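Local coordinates for protein afamin (Homo sapiens, PDB 6FAK) that carries hydrophobic molecules such as vitamin E in body fluids and keeps lipidated Wnt proteins soluble and active, at residues K298-F312 with F329-P342. Residues are numbered along the deposited sequence; the frame is centred on the assembly and turned at random.
Sequences KDDRPKDLSLREGKF and FFAKFTFEYSRRHP
Phe312 lies flat against helix 326-339 at one end of this contact. Its ring has the backbone of Phe333 over one face, with CA of Phe333 4.0 Å from the ring centroid in a CH-pi contact. With CG anti to its backbone N (chi1 174°), Phe333 turns its own ring edge to that same face, CD1 standing 3.6 Å from CG of Phe312 with the planes at 82°, a T-shaped pair. Phe329 completes the aromatic cluster differently: the edge of Phe312 is directed at its face in an offset edge-to-face pair, centroids 5.6 Å apart. Both helix phenylalanines also meet Tyr356 of helix 346-363.

Toward the helix end, Arg340 stretches out beneath the loop. Its guanidinium is sandwiched between CG of Leu305 and CB of Glu309, on opposite faces, while its CD lies 3.1 Å from O of Ser306. Its NH1 turns back to the backbone O of Glu336, which lies in the guanidinium plane (N-H...O 155°). The Glu336 carboxylate pairs with Lys332 and with Arg339, which grips OE1 side-on through NE and NH2. Leu305 CD2 fits against both arginine stems, 3.8 Å from CG of Arg340, and Leu305 CD1 lies over one face of the Arg339 guanidinium, opposite Phe335. Farther along, NE of Arg301 is 3.7 Å from CG of Pro342, whose CD lies over one guanidinium face.

Within the second albumin domain, aromatic and aliphatic surfaces and the arginines' stems and flat faces thus seat the loop, while the salt bridges lie within 329-342. Glu309 OE1 is 4.4 Å from Glu336 OE1. A water donates to Glu309 OE1 at 2.7 Å and weakly joins Lys332 NZ; the surrounding cationic groups probably offset the carboxylates' repulsion.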
loop_
_atom_site.group_PDB
_atom_site.type_symbol
_atom_site.label_atom_id
_atom_site.label_comp_id
_atom_site.label_asym_id
_atom_site.label_seq_id
_atom_site.Cartn_x
_atom_site.Cartn_y
_atom_site.Cartn_z
ATOM N N LYS A 298 19.729 -2.082 4.383
ATOM C CA LYS A 298 20.455 -2.764 3.305
ATOM C C LYS A 298 21.865 -3.114 3.788
ATOM O O LYS A 298 22.553 -2.278 4.388
ATOM C CB LYS A 298 20.536 -1.906 2.027
ATOM C CG LYS A 298 19.181 -1.481 1.432
ATOM C CD LYS A 298 19.337 -0.868 0.029
ATOM C CE LYS A 298 18.751 0.539 -0.118
ATOM N NZ LYS A 298 17.305 0.591 -0.498
ATOM N N ASP A 299 22.269 -4.360 3.558
ATOM C CA ASP A 299 23.629 -4.817 3.849
ATOM C C ASP A 299 24.617 -4.034 2.967
ATOM O O ASP A 299 24.240 -3.524 1.901
ATOM C CB ASP A 299 23.716 -6.334 3.600
ATOM C CG ASP A 299 25.030 -6.958 4.052
ATOM O OD1 ASP A 299 25.975 -6.239 4.426
ATOM O OD2 ASP A 299 25.123 -8.199 4.027
ATOM N N ASP A 300 25.860 -3.904 3.431
ATOM C CA ASP A 300 26.920 -3.249 2.656
ATOM C C ASP A 300 27.228 -4.127 1.451
ATOM O O ASP A 300 27.276 -5.357 1.579
ATOM C CB ASP A 300 28.219 -3.088 3.468
ATOM C CG ASP A 300 28.027 -2.332 4.780
ATOM O OD1 ASP A 300 26.908 -1.857 5.064
ATOM O OD2 ASP A 300 29.021 -2.222 5.534
ATOM N N ARG A 301 27.439 -3.501 0.292
ATOM C CA ARG A 301 27.881 -4.226 -0.904
ATOM C C ARG A 301 29.250 -4.833 -0.662
ATOM O O ARG A 301 30.070 -4.228 0.032
ATOM C CB ARG A 301 27.989 -3.303 -2.114
ATOM C CG ARG A 301 26.702 -3.115 -2.888
ATOM C CD ARG A 301 26.978 -2.192 -4.058
ATOM N NE ARG A 301 27.079 -0.792 -3.642
ATOM C CZ ARG A 301 27.688 0.181 -4.326
ATOM N NH1 ARG A 301 28.315 -0.084 -5.481
ATOM N NH2 ARG A 301 27.687 1.422 -3.851
ATOM N N PRO A 302 29.501 -6.033 -1.221
ATOM C CA PRO A 302 30.879 -6.513 -1.272
ATOM C C PRO A 302 31.805 -5.433 -1.844
ATOM O O PRO A 302 31.687 -5.078 -3.009
ATOM C CB PRO A 302 30.786 -7.739 -2.192
ATOM C CG PRO A 302 29.410 -8.265 -1.963
ATOM C CD PRO A 302 28.541 -7.074 -1.639
ATOM N N LYS A 303 32.641 -4.860 -0.976
ATOM C CA LYS A 303 33.767 -3.966 -1.345
ATOM C C LYS A 303 34.360 -4.149 -2.775
ATOM O O LYS A 303 34.637 -3.155 -3.469
ATOM C CB LYS A 303 34.880 -4.047 -0.268
ATOM C CG LYS A 303 35.231 -5.453 0.240
ATOM C CD LYS A 303 36.181 -5.454 1.441
ATOM C CE LYS A 303 37.561 -4.889 1.121
ATOM N NZ LYS A 303 37.722 -3.484 1.590
ATOM N N ASP A 304 34.505 -5.402 -3.218
ATOM C CA ASP A 304 34.936 -5.714 -4.591
ATOM C C ASP A 304 33.881 -5.547 -5.735
ATOM O O ASP A 304 34.139 -5.998 -6.861
ATOM C CB ASP A 304 35.503 -7.147 -4.651
ATOM C CG ASP A 304 34.413 -8.218 -4.835
ATOM O OD1 ASP A 304 33.462 -8.300 -4.014
ATOM O OD2 ASP A 304 34.511 -8.978 -5.821
ATOM N N LEU A 305 32.731 -4.914 -5.469
ATOM C CA LEU A 305 31.681 -4.728 -6.495
ATOM C C LEU A 305 31.810 -3.381 -7.241
ATOM O O LEU A 305 31.505 -2.320 -6.686
ATOM C CB LEU A 305 30.274 -4.879 -5.877
ATOM C CG LEU A 305 29.325 -5.929 -6.460
ATOM C CD1 LEU A 305 29.814 -7.348 -6.196
ATOM C CD2 LEU A 305 27.936 -5.762 -5.865
ATOM N N SER A 306 32.250 -3.437 -8.499
ATOM C CA SER A 306 32.260 -2.275 -9.399
ATOM C C SER A 306 30.859 -1.885 -9.834
ATOM O O SER A 306 29.908 -2.644 -9.652
ATOM C CB SER A 306 33.103 -2.555 -10.647
ATOM O OG SER A 306 32.386 -3.350 -11.578
ATOM N N LEU A 307 30.749 -0.712 -10.453
ATOM C CA LEU A 307 29.449 -0.126 -10.820
ATOM C C LEU A 307 28.727 -0.835 -11.968
ATOM O O LEU A 307 27.502 -0.707 -12.103
ATOM C CB LEU A 307 29.621 1.357 -11.180
ATOM C CG LEU A 307 28.368 2.232 -11.295
ATOM C CD1 LEU A 307 27.522 2.186 -10.026
ATOM C CD2 LEU A 307 28.797 3.653 -11.627
ATOM N N ARG A 308 29.468 -1.595 -12.774
ATOM C CA ARG A 308 28.918 -2.205 -13.984
ATOM C C ARG A 308 29.073 -3.722 -14.027
ATOM O O ARG A 308 29.709 -4.315 -13.174
ATOM C CB ARG A 308 29.522 -1.552 -15.230
ATOM C CG ARG A 308 31.042 -1.569 -15.327
ATOM C CD ARG A 308 31.518 -0.487 -16.286
ATOM N NE ARG A 308 30.877 -0.585 -17.607
ATOM C CZ ARG A 308 31.178 -1.483 -18.552
ATOM N NH1 ARG A 308 32.108 -2.408 -18.336
ATOM N NH2 ARG A 308 30.536 -1.465 -19.718
ATOM N N GLU A 309 28.409 -4.339 -14.999
ATOM C CA GLU A 309 28.653 -5.726 -15.358
ATOM C C GLU A 309 28.787 -5.746 -16.870
ATOM O O GLU A 309 27.784 -5.743 -17.609
ATOM C CB GLU A 309 27.540 -6.663 -14.851
ATOM C CG GLU A 309 27.644 -8.141 -15.283
ATOM C CD GLU A 309 28.977 -8.815 -14.964
ATOM O OE1 GLU A 309 29.015 -9.625 -14.008
ATOM O OE2 GLU A 309 29.985 -8.549 -15.669
ATOM N N GLY A 310 30.041 -5.741 -17.325
ATOM C CA GLY A 310 30.339 -5.800 -18.745
ATOM C C GLY A 310 29.880 -7.078 -19.411
ATOM O O GLY A 310 29.845 -7.140 -20.618
ATOM N N LYS A 311 29.542 -8.109 -18.646
ATOM C CA LYS A 311 28.932 -9.311 -19.198
ATOM C C LYS A 311 27.619 -9.027 -19.989
ATOM O O LYS A 311 27.260 -9.838 -20.876
ATOM C CB LYS A 311 28.671 -10.341 -18.086
ATOM C CG LYS A 311 28.521 -11.773 -18.574
ATOM C CD LYS A 311 29.468 -12.747 -17.864
ATOM C CE LYS A 311 30.904 -12.609 -18.350
ATOM N NZ LYS A 311 31.845 -13.495 -17.608
ATOM N N PHE A 312 26.930 -7.908 -19.672
ATOM C CA PHE A 312 25.679 -7.510 -20.365
ATOM C C PHE A 312 25.824 -6.521 -21.499
ATOM O O PHE A 312 24.887 -6.378 -22.329
ATOM C CB PHE A 312 24.640 -7.025 -19.333
ATOM C CG PHE A 312 24.253 -8.127 -18.392
ATOM C CD1 PHE A 312 23.503 -9.186 -18.847
ATOM C CD2 PHE A 312 24.753 -8.170 -17.092
ATOM C CE1 PHE A 312 23.180 -10.234 -18.008
ATOM C CE2 PHE A 312 24.443 -9.230 -16.268
ATOM C CZ PHE A 312 23.659 -10.238 -16.714
ATOM N N PHE A 329 18.030 -15.144 -18.049
ATOM C CA PHE A 329 19.007 -14.153 -18.470
ATOM C C PHE A 329 18.627 -12.744 -17.897
ATOM O O PHE A 329 19.459 -12.028 -17.366
ATOM C CB PHE A 329 19.019 -14.093 -20.011
ATOM C CG PHE A 329 19.824 -12.959 -20.564
ATOM C CD1 PHE A 329 21.190 -13.065 -20.653
ATOM C CD2 PHE A 329 19.218 -11.810 -20.979
ATOM C CE1 PHE A 329 21.958 -12.001 -21.102
ATOM C CE2 PHE A 329 19.977 -10.731 -21.437
ATOM C CZ PHE A 329 21.342 -10.846 -21.489
ATOM N N PHE A 330 17.367 -12.340 -18.096
ATOM C CA PHE A 330 16.883 -11.059 -17.503
ATOM C C PHE A 330 16.812 -11.032 -15.957
ATOM O O PHE A 330 17.024 -9.972 -15.339
ATOM C CB PHE A 330 15.574 -10.574 -18.179
ATOM C CG PHE A 330 15.760 -10.177 -19.628
ATOM C CD1 PHE A 330 16.576 -9.118 -19.966
ATOM C CD2 PHE A 330 15.126 -10.877 -20.657
ATOM C CE1 PHE A 330 16.789 -8.785 -21.308
ATOM C CE2 PHE A 330 15.316 -10.555 -21.974
ATOM C CZ PHE A 330 16.170 -9.515 -22.311
ATOM N N ALA A 331 16.491 -12.157 -15.347
ATOM C CA ALA A 331 16.622 -12.273 -13.879
ATOM C C ALA A 331 18.050 -12.020 -13.391
ATOM O O ALA A 331 18.260 -11.298 -12.411
ATOM C CB ALA A 331 16.128 -13.643 -13.384
ATOM N N LYS A 332 19.035 -12.619 -14.082
ATOM C CA LYS A 332 20.425 -12.388 -13.758
ATOM C C LYS A 332 20.847 -10.920 -13.980
ATOM O O LYS A 332 21.591 -10.348 -13.174
ATOM C CB LYS A 332 21.354 -13.306 -14.545
ATOM C CG LYS A 332 22.722 -13.388 -13.884
ATOM C CD LYS A 332 23.584 -14.490 -14.440
ATOM C CE LYS A 332 24.744 -14.834 -13.472
ATOM N NZ LYS A 332 25.310 -13.694 -12.688
ATOM N N PHE A 333 20.406 -10.322 -15.074
ATOM C CA PHE A 333 20.632 -8.885 -15.292
ATOM C C PHE A 333 20.036 -8.048 -14.141
ATOM O O PHE A 333 20.706 -7.191 -13.579
ATOM C CB PHE A 333 20.053 -8.404 -16.629
ATOM C CG PHE A 333 20.151 -6.914 -16.786
ATOM C CD1 PHE A 333 21.366 -6.318 -17.091
ATOM C CD2 PHE A 333 19.025 -6.098 -16.537
ATOM C CE1 PHE A 333 21.457 -4.934 -17.192
ATOM C CE2 PHE A 333 19.105 -4.729 -16.656
ATOM C CZ PHE A 333 20.311 -4.132 -16.975
ATOM N N THR A 334 18.817 -8.379 -13.747
ATOM C CA THR A 334 18.125 -7.635 -12.726
ATOM C C THR A 334 18.917 -7.757 -11.375
ATOM O O THR A 334 19.186 -6.768 -10.708
ATOM C CB THR A 334 16.663 -8.102 -12.580
ATOM O OG1 THR A 334 15.953 -8.046 -13.842
ATOM C CG2 THR A 334 15.976 -7.260 -11.506
ATOM N N PHE A 335 19.323 -8.992 -11.056
ATOM C CA PHE A 335 20.187 -9.300 -9.900
ATOM C C PHE A 335 21.467 -8.455 -9.901
ATOM O O PHE A 335 21.767 -7.731 -8.931
ATOM C CB PHE A 335 20.487 -10.791 -9.879
ATOM C CG PHE A 335 21.624 -11.185 -9.006
ATOM C CD1 PHE A 335 21.513 -11.105 -7.618
ATOM C CD2 PHE A 335 22.808 -11.672 -9.562
ATOM C CE1 PHE A 335 22.585 -11.519 -6.810
ATOM C CE2 PHE A 335 23.866 -12.074 -8.762
ATOM C CZ PHE A 335 23.764 -11.995 -7.383
ATOM N N GLU A 336 22.219 -8.563 -10.982
ATOM C CA GLU A 336 23.527 -7.891 -11.063
ATOM C C GLU A 336 23.378 -6.356 -11.048
ATOM O O GLU A 336 24.144 -5.663 -10.323
ATOM C CB GLU A 336 24.295 -8.332 -12.308
ATOM C CG GLU A 336 24.771 -9.788 -12.297
ATOM C CD GLU A 336 25.772 -10.121 -11.169
ATOM O OE1 GLU A 336 26.319 -9.220 -10.538
ATOM O OE2 GLU A 336 26.022 -11.315 -10.892
ATOM N N TYR A 337 22.405 -5.832 -11.812
ATOM C CA TYR A 337 22.201 -4.381 -11.898
ATOM C C TYR A 337 21.645 -3.819 -10.574
ATOM O O TYR A 337 22.132 -2.776 -10.070
ATOM C CB TYR A 337 21.292 -3.997 -13.095
ATOM C CG TYR A 337 21.440 -2.547 -13.494
ATOM C CD1 TYR A 337 20.736 -1.554 -12.843
ATOM C CD2 TYR A 337 22.384 -2.155 -14.477
ATOM C CE1 TYR A 337 20.921 -0.215 -13.144
ATOM C CE2 TYR A 337 22.563 -0.788 -14.808
ATOM C CZ TYR A 337 21.794 0.166 -14.150
ATOM O OH TYR A 337 21.943 1.518 -14.412
ATOM N N SER A 338 20.656 -4.495 -9.988
ATOM C CA SER A 338 20.064 -4.049 -8.706
ATOM C C SER A 338 21.048 -4.038 -7.531
ATOM O O SER A 338 21.098 -3.068 -6.776
ATOM C CB SER A 338 18.837 -4.866 -8.338
ATOM O OG SER A 338 17.878 -4.808 -9.387
ATOM N N ARG A 339 21.864 -5.087 -7.407
ATOM C CA ARG A 339 22.788 -5.169 -6.299
ATOM C C ARG A 339 23.904 -4.144 -6.360
ATOM O O ARG A 339 24.420 -3.770 -5.305
ATOM C CB ARG A 339 23.350 -6.571 -6.113
ATOM C CG ARG A 339 24.412 -6.998 -7.086
ATOM C CD ARG A 339 24.768 -8.403 -6.702
ATOM N NE ARG A 339 25.653 -9.018 -7.640
ATOM C CZ ARG A 339 26.654 -9.853 -7.319
ATOM N NH1 ARG A 339 26.911 -10.150 -6.043
ATOM N NH2 ARG A 339 27.366 -10.406 -8.266
ATOM N N ARG A 340 24.254 -3.694 -7.563
ATOM C CA ARG A 340 25.217 -2.623 -7.763
ATOM C C ARG A 340 24.663 -1.210 -7.774
ATOM O O ARG A 340 25.433 -0.290 -7.883
ATOM C CB ARG A 340 25.955 -2.815 -9.076
ATOM C CG ARG A 340 26.884 -4.001 -9.068
ATOM C CD ARG A 340 27.411 -4.181 -10.492
ATOM N NE ARG A 340 28.460 -5.202 -10.563
ATOM C CZ ARG A 340 28.210 -6.493 -10.546
ATOM N NH1 ARG A 340 26.959 -6.922 -10.423
ATOM N NH2 ARG A 340 29.206 -7.360 -10.622
ATOM N N HIS A 341 23.354 -1.030 -7.675
ATOM C CA HIS A 341 22.736 0.292 -7.696
ATOM C C HIS A 341 21.739 0.395 -6.545
ATOM O O HIS A 341 20.536 0.541 -6.755
ATOM C CB HIS A 341 22.045 0.518 -9.046
ATOM C CG HIS A 341 22.980 0.593 -10.201
ATOM N ND1 HIS A 341 23.430 -0.533 -10.860
ATOM C CD2 HIS A 341 23.606 1.652 -10.776
ATOM C CE1 HIS A 341 24.263 -0.163 -11.819
ATOM N NE2 HIS A 341 24.395 1.153 -11.779
ATOM N N PRO A 342 22.239 0.345 -5.295
ATOM C CA PRO A 342 21.414 0.581 -4.117
ATOM C C PRO A 342 20.732 1.945 -4.046
ATOM O O PRO A 342 19.773 2.076 -3.293
ATOM C CB PRO A 342 22.407 0.443 -2.940
ATOM C CG PRO A 342 23.714 0.763 -3.522
ATOM C CD PRO A 342 23.659 0.222 -4.929
HETATM O O HOH W 1 27.107 -11.445 -14.570
#